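TssK C (Escherichia coli, PDB 5M2Y) serves as a baseplate component of the type VI secretion system, its C-terminal domain, the part described here, probably helping to bind the membrane complex. Local coordinates at residues L32-S37 with T45-L50; P56-V59 with N64-L67. One frame throughout, in Å; residues are numbered along the deposited sequence.

Overall arrangement
Both contacts join segments close along the chain in the C-terminal domain of TssK, without a hydrogen bond between them, but they sit at different depths. Interaction 1 lies in the core: strand 28-35, inside the antiparallel sheet, receives the ring of Phe47 from helix 40-50, and all three touching residues are buried. Interaction 2 comes next along the chain, its centre 21 Å from that of interaction 1, where the loop between strands 52-54 and 70-75 folds back on itself. There the contact grades from a buried proline to an exposed aspartate. Aromatic CH-pi packing in the first gives way to aliphatic and carboxylate-to-methyl contacts in the second.

Interaction 1 of 2, residues L32-S37 with T45-L50; sequences LSVRSS and TKFPQL
Val34 lays its CG2 methyl over one face of the Phe47 ring, 3.9 Å from the ring centroid and 21° off the normal, a CH-pi contact. The methyl is displaced toward the rim, so the nearest ring atom is Phe47 CZ, 3.6 Å from Val34 CG2. The second branch of the valine follows the same ring along its CD1 side, with Val34 CG1 3.9 Å from Phe47 CE1. Two methyls thus bear on one aromatic side chain, and the valine and the phenylalanine come at each other from opposite directions.

Leu32, two residues back on the same strand, meets a different part of the ring. Its CD1 methyl lies at the edge, in the ring plane, 3.9 Å from Phe47 CE2, and the two side chains cross at about a right angle. The ring is therefore held on a face by one residue and at its rim by the other. Phe47 reaches the strand because its CG is anti to the backbone N (chi1 -172°), which carries the ring out from the helix. The gap it spans is 8.8 Å from Val34 CA to Phe47 CA. The contact is entirely apolar and buried.

Around it, Phe91 of strand 89-95 also meets the Phe47 ring, and Leu117 from a loop touches it too. Val34 additionally packs on Leu43, one turn before Phe47 in helix 40-50, while Leu32 reaches Leu93 and Leu124. The helix is thus laid against the sheet where strand 28-35 runs between its antiparallel neighbours, 121-128 and 89-95.

Interaction 2 of 2, residues P56-V59 with N64-L67; sequences PDDV and NVAL
Asp58 leans against Val65 across an omega-like loop between strands 52-54 and 70-75, whose arms have no regular secondary structure but come close together, with Pro56 CA 7.3 Å from Leu67 CA. The two arms run antiparallel, Asp58 paired with Val65 and Pro56 with Leu67, and the backbone bonds of Val65 with Ser55 and of Leu67 with Ala53 close the base of the excursion.

The aspartate touches valine along its whole length. Asp58 CB starts 4.0 Å from Val65 CB. Asp58 CG then passes 3.7 Å from Val65 CG2, and at the end the carboxylate splits over the two valine branches: Asp58 OD1 comes to 3.8 Å from Val65 CG1, Asp58 OD2 to 3.4 Å from Val65 CG2. The first torsion (chi1 -167°) sets the carboxylate opposite the backbone N and swings it across the isopropyl group, the two side chains crossing at about a right angle. These are van der Waals contacts; the polar partner of OD2 is the hydroxyl of Ser60, just beyond this arm, which helps fix the carboxylate.

Toward the base of the loop the contact becomes aliphatic and more buried. Pro56 and Leu67 both pack on Met103 of helix 97-106, which ties this end to the body of the domain, and Pro56 O accepts a hydrogen bond from Arg108 NH2. Between the two arms the touching atom of the proline is CD, which sits in the tripod of Leu67 CB, CD1 and CD2: Pro56 CD lies 3.9 Å from Leu67 CD1 and 4.1 Å from both Leu67 CB and Leu67 CD2.

Interaction 1 of 2, residues L32-S37 with T45-L50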
ATOM      1  N   LEU A  32       4.040   2.086  -1.793  1.00 17.50           N
ATOM      2  CA  LEU A  32       3.085   2.065  -2.886  1.00 16.78           C
ATOM      3  C   LEU A  32       3.610   2.916  -4.039  1.00 19.94           C
ATOM      4  O   LEU A  32       4.152   4.001  -3.821  1.00 19.90           O
ATOM      5  CB  LEU A  32       1.722   2.610  -2.421  1.00 16.49           C
ATOM      6  CG  LEU A  32       0.860   1.711  -1.541  1.00 20.17           C
ATOM      7  CD1 LEU A  32      -0.316   2.487  -0.965  1.00 19.66           C
ATOM      8  CD2 LEU A  32       0.392   0.460  -2.304  1.00 22.34           C
ATOM      9  N   SER A  33       3.472   2.399  -5.254  1.00 16.50           N
ATOM     10  CA  SER A  33       3.821   3.121  -6.483  1.00 16.00           C
ATOM     11  C   SER A  33       2.475   3.366  -7.162  1.00 19.83           C
ATOM     12  O   SER A  33       1.696   2.427  -7.312  1.00 20.58           O
ATOM     13  CB  SER A  33       4.754   2.297  -7.363  1.00 19.50           C
ATOM     14  OG  SER A  33       4.853   2.831  -8.669  1.00 25.79           O
ATOM     15  N   VAL A  34       2.153   4.635  -7.430  1.00 15.77           N
ATOM     16  CA  VAL A  34       0.836   5.026  -7.932  1.00 15.76           C
ATOM     17  C   VAL A  34       0.892   5.806  -9.236  1.00 19.29           C
ATOM     18  O   VAL A  34       1.666   6.744  -9.364  1.00 18.02           O
ATOM     19  CB  VAL A  34       0.070   5.855  -6.853  1.00 19.46           C
ATOM     20  CG1 VAL A  34      -1.391   6.078  -7.232  1.00 19.43           C
ATOM     21  CG2 VAL A  34       0.186   5.226  -5.467  1.00 18.94           C
ATOM     22  N   ARG A  35       0.047   5.407 -10.179  1.00 17.19           N
ATOM     23  CA  ARG A  35      -0.134   6.124 -11.429  1.00 18.25           C
ATOM     24  C   ARG A  35      -1.608   6.415 -11.529  1.00 22.73           C
ATOM     25  O   ARG A  35      -2.448   5.632 -11.077  1.00 21.52           O
ATOM     26  CB  ARG A  35       0.408   5.385 -12.655  1.00 21.20           C
ATOM     27  CG  ARG A  35      -0.103   3.984 -12.853  1.00 34.66           C
ATOM     28  CD  ARG A  35       0.729   3.260 -13.896  1.00 49.58           C
ATOM     29  NE  ARG A  35       2.069   2.932 -13.406  1.00 59.83           N
ATOM     30  CZ  ARG A  35       2.381   1.789 -12.799  1.00 73.17           C
ATOM     31  NH1 ARG A  35       1.457   0.865 -12.596  1.00 62.39           N
ATOM     32  NH2 ARG A  35       3.621   1.572 -12.394  1.00 55.95           N
ATOM     33  N   SER A  36      -1.910   7.583 -12.055  1.00 21.18           N
ATOM     34  CA  SER A  36      -3.278   8.023 -12.168  1.00 22.04           C
ATOM     35  C   SER A  36      -3.469   9.036 -13.288  1.00 26.49           C
ATOM     36  O   SER A  36      -2.501   9.616 -13.758  1.00 25.70           O
ATOM     37  CB  SER A  36      -3.720   8.622 -10.846  1.00 26.33           C
ATOM     38  OG  SER A  36      -5.123   8.676 -10.871  1.00 37.02           O
ATOM     39  N   SER A  37      -4.727   9.251 -13.705  1.00 24.82           N
ATOM     40  CA  SER A  37      -5.098  10.259 -14.700  1.00 26.17           C
ATOM     41  C   SER A  37      -5.107  11.643 -14.012  1.00 31.69           C
ATOM     42  O   SER A  37      -5.136  12.669 -14.679  1.00 32.31           O
ATOM     43  CB  SER A  37      -6.456   9.931 -15.315  1.00 30.56           C
ATOM     44  OG  SER A  37      -7.439   9.734 -14.314  1.00 35.99           O
ATOM     45  N   THR A  45      -0.437  15.214  -3.127  1.00 19.56           N
ATOM     46  CA  THR A  45      -1.146  15.965  -2.105  1.00 19.64           C
ATOM     47  C   THR A  45      -2.338  15.189  -1.505  1.00 23.18           C
ATOM     48  O   THR A  45      -2.461  15.123  -0.289  1.00 24.32           O
ATOM     49  CB  THR A  45      -1.577  17.308  -2.729  1.00 27.64           C
ATOM     50  OG1 THR A  45      -0.407  18.068  -3.052  1.00 27.12           O
ATOM     51  CG2 THR A  45      -2.512  18.117  -1.843  1.00 27.72           C
ATOM     52  N   LYS A  46      -3.192  14.603  -2.361  1.00 18.13           N
ATOM     53  CA  LYS A  46      -4.472  13.969  -2.030  1.00 16.68           C
ATOM     54  C   LYS A  46      -4.455  12.471  -1.758  1.00 18.86           C
ATOM     55  O   LYS A  46      -5.230  12.028  -0.911  1.00 17.94           O
ATOM     56  CB  LYS A  46      -5.477  14.273  -3.142  1.00 18.70           C
ATOM     57  CG  LYS A  46      -5.804  15.753  -3.281  1.00 22.80           C
ATOM     58  CD  LYS A  46      -6.911  15.935  -4.294  1.00 25.24           C
ATOM     59  CE  LYS A  46      -7.266  17.372  -4.570  1.00 31.81           C
ATOM     60  NZ  LYS A  46      -8.270  17.436  -5.648  1.00 36.07           N
ATOM     61  N   PHE A  47      -3.603  11.697  -2.459  1.00 14.74           N
ATOM     62  CA  PHE A  47      -3.522  10.240  -2.264  1.00 13.99           C
ATOM     63  C   PHE A  47      -3.375   9.828  -0.781  1.00 17.45           C
ATOM     64  O   PHE A  47      -4.114   8.935  -0.372  1.00 16.52           O
ATOM     65  CB  PHE A  47      -2.434   9.591  -3.131  1.00 15.00           C
ATOM     66  CG  PHE A  47      -2.449   8.083  -3.103  1.00 15.18           C
ATOM     67  CD1 PHE A  47      -3.322   7.360  -3.908  1.00 17.03           C
ATOM     68  CD2 PHE A  47      -1.592   7.385  -2.274  1.00 16.38           C
ATOM     69  CE1 PHE A  47      -3.339   5.957  -3.872  1.00 17.26           C
ATOM     70  CE2 PHE A  47      -1.613   5.985  -2.237  1.00 18.73           C
ATOM     71  CZ  PHE A  47      -2.478   5.283  -3.042  1.00 16.68           C
ATOM     72  N   PRO A  48      -2.515  10.466   0.062  1.00 15.23           N
ATOM     73  CA  PRO A  48      -2.422  10.040   1.477  1.00 15.36           C
ATOM     74  C   PRO A  48      -3.725  10.159   2.278  1.00 19.48           C
ATOM     75  O   PRO A  48      -3.877   9.486   3.293  1.00 19.21           O
ATOM     76  CB  PRO A  48      -1.340  10.957   2.045  1.00 17.15           C
ATOM     77  CG  PRO A  48      -0.511  11.333   0.853  1.00 20.80           C
ATOM     78  CD  PRO A  48      -1.513  11.512  -0.232  1.00 16.71           C
ATOM     79  N   GLN A  49      -4.649  11.026   1.834  1.00 17.38           N
ATOM     80  CA  GLN A  49      -5.951  11.220   2.478  1.00 17.71           C
ATOM     81  C   GLN A  49      -7.072  10.449   1.809  1.00 21.12           C
ATOM     82  O   GLN A  49      -8.053  10.131   2.466  1.00 21.56           O
ATOM     83  CB  GLN A  49      -6.296  12.706   2.566  1.00 19.75           C
ATOM     84  CG  GLN A  49      -5.430  13.409   3.592  1.00 28.64           C
ATOM     85  CD  GLN A  49      -5.896  14.787   3.931  1.00 44.35           C
ATOM     86  OE1 GLN A  49      -5.794  15.694   3.118  1.00 38.20           O
ATOM     87  NE2 GLN A  49      -6.382  14.973   5.155  1.00 33.55           N
ATOM     88  N   LEU A  50      -6.934  10.145   0.515  1.00 16.53           N
ATOM     89  CA  LEU A  50      -7.944   9.405  -0.238  1.00 15.65           C
ATOM     90  C   LEU A  50      -7.800   7.893  -0.110  1.00 18.79           C
ATOM     91  O   LEU A  50      -8.804   7.206   0.034  1.00 17.73           O
ATOM     92  CB  LEU A  50      -7.954   9.815  -1.710  1.00 15.78           C
ATOM     93  CG  LEU A  50      -8.476  11.220  -1.996  1.00 20.38           C
ATOM     94  CD1 LEU A  50      -8.188  11.627  -3.403  1.00 21.31           C
ATOM     95  CD2 LEU A  50      -9.970  11.323  -1.734  1.00 22.63           C
TER

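Interaction 2 of 2, residues P56-V59 with N64-L67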
ATOM      1  N   PRO A  56      -7.418  -6.149   7.566  1.00 21.66           N
ATOM      2  CA  PRO A  56      -7.060  -7.453   7.038  1.00 21.99           C
ATOM      3  C   PRO A  56      -7.682  -8.594   7.866  1.00 26.99           C
ATOM      4  O   PRO A  56      -7.642  -9.710   7.422  1.00 27.19           O
ATOM      5  CB  PRO A  56      -5.554  -7.508   7.213  1.00 23.83           C
ATOM      6  CG  PRO A  56      -5.260  -6.617   8.316  1.00 28.05           C
ATOM      7  CD  PRO A  56      -6.338  -5.590   8.376  1.00 23.34           C
ATOM      8  N   ASP A  57      -8.238  -8.279   9.019  1.00 24.70           N
ATOM      9  CA  ASP A  57      -8.756  -9.304   9.903  1.00 25.51           C
ATOM     10  C   ASP A  57     -10.073  -9.061  10.599  1.00 30.64           C
ATOM     11  O   ASP A  57     -10.368  -9.738  11.542  1.00 31.03           O
ATOM     12  CB  ASP A  57      -7.711  -9.585  10.977  1.00 27.85           C
ATOM     13  CG  ASP A  57      -7.353  -8.342  11.804  1.00 36.10           C
ATOM     14  OD1 ASP A  57      -7.968  -7.325  11.599  1.00 35.13           O
ATOM     15  OD2 ASP A  57      -6.472  -8.427  12.669  1.00 41.01           O
ATOM     16  N   ASP A  58     -10.865  -8.128  10.130  1.00 27.35           N
ATOM     17  CA  ASP A  58     -12.125  -7.862  10.776  1.00 27.52           C
ATOM     18  C   ASP A  58     -13.089  -9.013  10.585  1.00 32.10           C
ATOM     19  O   ASP A  58     -13.193  -9.558   9.520  1.00 32.16           O
ATOM     20  CB  ASP A  58     -12.747  -6.566  10.335  1.00 28.98           C
ATOM     21  CG  ASP A  58     -13.874  -6.145  11.228  1.00 34.17           C
ATOM     22  OD1 ASP A  58     -13.625  -5.701  12.345  1.00 33.86           O
ATOM     23  OD2 ASP A  58     -14.980  -6.285  10.786  1.00 36.42           O
ATOM     24  N   VAL A  59     -13.769  -9.355  11.676  1.00 28.65           N
ATOM     25  CA  VAL A  59     -14.737 -10.423  11.696  1.00 28.77           C
ATOM     26  C   VAL A  59     -16.153  -9.940  12.004  1.00 32.29           C
ATOM     27  O   VAL A  59     -17.033 -10.733  12.236  1.00 32.72           O
ATOM     28  CB  VAL A  59     -14.284 -11.558  12.631  1.00 33.92           C
ATOM     29  CG1 VAL A  59     -13.058 -12.221  12.081  1.00 33.88           C
ATOM     30  CG2 VAL A  59     -13.975 -11.038  14.018  1.00 34.16           C
ATOM     31  N   ASN A  64     -16.519  -2.646   4.807  1.00 19.94           N
ATOM     32  CA  ASN A  64     -15.427  -1.689   4.607  1.00 19.10           C
ATOM     33  C   ASN A  64     -14.683  -1.234   5.871  1.00 21.07           C
ATOM     34  O   ASN A  64     -14.246  -0.089   5.903  1.00 19.59           O
ATOM     35  CB  ASN A  64     -15.919  -0.439   3.828  1.00 21.10           C
ATOM     36  CG  ASN A  64     -16.821  -0.708   2.642  1.00 34.27           C
ATOM     37  OD1 ASN A  64     -16.658  -1.654   1.871  1.00 25.95           O
ATOM     38  ND2 ASN A  64     -17.788   0.155   2.459  1.00 28.22           N
ATOM     39  N   VAL A  65     -14.499  -2.114   6.876  1.00 17.76           N
ATOM     40  CA  VAL A  65     -13.755  -1.767   8.096  1.00 17.02           C
ATOM     41  C   VAL A  65     -12.320  -1.378   7.730  1.00 20.51           C
ATOM     42  O   VAL A  65     -11.700  -2.059   6.919  1.00 20.28           O
ATOM     43  CB  VAL A  65     -13.826  -2.863   9.194  1.00 20.46           C
ATOM     44  CG1 VAL A  65     -13.009  -2.476  10.421  1.00 20.11           C
ATOM     45  CG2 VAL A  65     -15.270  -3.113   9.597  1.00 20.48           C
ATOM     46  N   ALA A  66     -11.831  -0.259   8.280  1.00 16.77           N
ATOM     47  CA  ALA A  66     -10.497   0.266   8.009  1.00 16.11           C
ATOM     48  C   ALA A  66      -9.494  -0.212   9.041  1.00 20.65           C
ATOM     49  O   ALA A  66      -9.860  -0.518  10.176  1.00 22.25           O
ATOM     50  CB  ALA A  66     -10.524   1.785   8.007  1.00 16.44           C
ATOM     51  N   LEU A  67      -8.220  -0.262   8.635  1.00 16.45           N
ATOM     52  CA  LEU A  67      -7.122  -0.611   9.523  1.00 16.13           C
ATOM     53  C   LEU A  67      -6.502   0.702   9.980  1.00 20.13           C
ATOM     54  O   LEU A  67      -6.027   1.474   9.155  1.00 19.54           O
ATOM     55  CB  LEU A  67      -6.081  -1.501   8.818  1.00 15.83           C
ATOM     56  CG  LEU A  67      -4.819  -1.847   9.634  1.00 19.99           C
ATOM     57  CD1 LEU A  67      -5.137  -2.756  10.819  1.00 20.65           C
ATOM     58  CD2 LEU A  67      -3.765  -2.470   8.757  1.00 20.95           C
TER